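Local coordinates for protein ftsY (Mycoplasma mycoides, PDB 1ZU4) that serves as the signal recognition particle receptor FtsY, here as its NG domain, a helical bundle joined to an SRP-type GTPase domain of the P-loop class, at residues L233-T238 with I259-M264. Numbering follows the deposited sequence.
Sequences LVIDAT and IILTKM
With chi1 of 60°, Thr262 CG2 stands anti to its carbonyl carbon, beside the backbone N, while chi1 of 175° puts Val234 CG1 anti to its backbone N. Thr262 CG2 then touches Val234 CG1 at 3.7 Å, and the two side chains cross nearly at a right angle. They lie on neighbouring parallel strands of the P-loop GTPase sheet, joined by a beta-alpha-beta crossover through helix 241-250. Between 233-238 and 259-264 run four backbone hydrogen bonds, from Ile260 N to Leu233 O through to Ala237 N to Thr262 O, the last just past the first strand's end. Ile235 O takes Thr262 N at 2.9 Å and, weakly, Thr262 OG1.

Val234, Ile260 and Thr262 share the face covered by helix 118-131. On the other face, Ile259 CD1 packs against Leu233 CB at 3.6 Å, the two side chains running alongside each other. Ile259 CG2 meets Ile235 CD1. Helix 241-250 covers Leu233 and Ile235 here.

Past the end of the first strand, Ala237 CB rests against Leu261 CD1 and Met264 SD. The aliphatic part of Lys263 passes over the Asp236 carboxylate; Lys263 NZ stays 5.4 Å from Asp236 OD2, so the charged atoms are not in contact. An Asx turn helps hold that carboxylate: Asp236 OD1 receives Thr238 N at 2.9 Å. Thr238 OG1 donates to the same OD1 at 2.7 Å, from the same face of its plane.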
loop_
_atom_site.group_PDB
_atom_site.type_symbol
_atom_site.label_atom_id
_atom_site.label_comp_id
_atom_site.label_asym_id
_atom_site.label_seq_id
_atom_site.Cartn_x
_atom_site.Cartn_y
_atom_site.Cartn_z
ATOM N N LEU A 233 -2.066 -6.684 -0.640
ATOM C CA LEU A 233 -0.750 -6.851 -1.259
ATOM C C LEU A 233 0.286 -5.782 -0.850
ATOM O O LEU A 233 0.012 -4.592 -0.888
ATOM C CB LEU A 233 -0.956 -6.857 -2.788
ATOM C CG LEU A 233 0.260 -7.079 -3.706
ATOM C CD1 LEU A 233 0.832 -8.412 -3.388
ATOM C CD2 LEU A 233 -0.134 -6.966 -5.219
ATOM N N VAL A 234 1.501 -6.185 -0.492
ATOM C CA VAL A 234 2.514 -5.243 -0.036
ATOM C C VAL A 234 3.394 -4.895 -1.225
ATOM O O VAL A 234 3.917 -5.757 -1.928
ATOM C CB VAL A 234 3.369 -5.780 1.155
ATOM C CG1 VAL A 234 4.489 -4.806 1.514
ATOM C CG2 VAL A 234 2.509 -5.985 2.396
ATOM N N ILE A 235 3.525 -3.615 -1.474
ATOM C CA ILE A 235 4.478 -3.194 -2.465
ATOM C C ILE A 235 5.453 -2.320 -1.747
ATOM O O ILE A 235 5.045 -1.343 -1.124
ATOM C CB ILE A 235 3.799 -2.367 -3.591
ATOM C CG1 ILE A 235 2.748 -3.229 -4.316
ATOM C CG2 ILE A 235 4.858 -1.877 -4.543
ATOM C CD1 ILE A 235 1.931 -2.467 -5.360
ATOM N N ASP A 236 6.724 -2.658 -1.873
ATOM C CA ASP A 236 7.874 -1.794 -1.502
ATOM C C ASP A 236 8.158 -0.623 -2.463
ATOM O O ASP A 236 8.734 -0.805 -3.577
ATOM C CB ASP A 236 9.135 -2.692 -1.417
ATOM C CG ASP A 236 10.341 -2.000 -0.820
ATOM O OD1 ASP A 236 10.456 -0.746 -0.790
ATOM O OD2 ASP A 236 11.230 -2.746 -0.366
ATOM N N ALA A 237 7.821 0.596 -2.024
ATOM C CA ALA A 237 8.001 1.776 -2.886
ATOM C C ALA A 237 9.451 2.001 -3.382
ATOM O O ALA A 237 9.673 2.576 -4.483
ATOM C CB ALA A 237 7.464 3.028 -2.223
ATOM N N THR A 238 10.435 1.581 -2.590
ATOM C CA THR A 238 11.828 1.757 -3.021
ATOM C C THR A 238 12.174 0.966 -4.285
ATOM O O THR A 238 13.239 1.188 -4.859
ATOM C CB THR A 238 12.871 1.466 -1.907
ATOM O OG1 THR A 238 12.931 0.059 -1.668
ATOM C CG2 THR A 238 12.479 2.170 -0.612
ATOM N N ILE A 259 -3.872 -2.431 -1.544
ATOM C CA ILE A 259 -2.403 -2.361 -1.486
ATOM C C ILE A 259 -1.933 -1.633 -0.198
ATOM O O ILE A 259 -2.525 -0.642 0.239
ATOM C CB ILE A 259 -1.820 -1.599 -2.729
ATOM C CG1 ILE A 259 -2.208 -2.239 -4.094
ATOM C CG2 ILE A 259 -0.286 -1.426 -2.673
ATOM C CD1 ILE A 259 -1.885 -3.662 -4.241
ATOM N N ILE A 260 -0.825 -2.114 0.345
ATOM C CA ILE A 260 -0.073 -1.473 1.397
ATOM C C ILE A 260 1.261 -1.078 0.756
ATOM O O ILE A 260 2.024 -1.935 0.410
ATOM C CB ILE A 260 0.218 -2.442 2.567
ATOM C CG1 ILE A 260 -1.113 -3.013 3.172
ATOM C CG2 ILE A 260 1.016 -1.755 3.647
ATOM C CD1 ILE A 260 -0.831 -3.930 4.377
ATOM N N LEU A 261 1.504 0.218 0.620
ATOM C CA LEU A 261 2.694 0.801 0.002
ATOM C C LEU A 261 3.672 1.138 1.130
ATOM O O LEU A 261 3.414 2.019 1.896
ATOM C CB LEU A 261 2.296 2.105 -0.727
ATOM C CG LEU A 261 3.445 2.780 -1.504
ATOM C CD1 LEU A 261 4.054 1.854 -2.569
ATOM C CD2 LEU A 261 3.008 4.114 -2.109
ATOM N N THR A 262 4.782 0.419 1.217
ATOM C CA THR A 262 5.738 0.578 2.299
ATOM C C THR A 262 6.935 1.335 1.834
ATOM O O THR A 262 7.161 1.488 0.609
ATOM C CB THR A 262 6.239 -0.787 2.806
ATOM O OG1 THR A 262 6.869 -1.489 1.725
ATOM C CG2 THR A 262 5.079 -1.612 3.351
ATOM N N LYS A 263 7.702 1.827 2.818
ATOM C CA LYS A 263 9.004 2.454 2.570
ATOM C C LYS A 263 8.949 3.689 1.743
ATOM O O LYS A 263 9.940 4.053 1.117
ATOM C CB LYS A 263 10.017 1.448 1.989
ATOM C CG LYS A 263 10.456 0.451 3.059
ATOM C CD LYS A 263 11.388 -0.627 2.545
ATOM C CE LYS A 263 11.290 -1.846 3.443
ATOM N NZ LYS A 263 11.535 -1.477 4.913
ATOM N N MET A 264 7.811 4.378 1.768
ATOM C CA MET A 264 7.708 5.624 1.027
ATOM C C MET A 264 8.826 6.584 1.402
ATOM O O MET A 264 9.397 7.230 0.539
ATOM C CB MET A 264 6.347 6.283 1.237
ATOM C CG MET A 264 5.981 7.271 0.106
ATOM S SD MET A 264 6.141 6.669 -1.613
ATOM C CE MET A 264 6.597 8.191 -2.459
#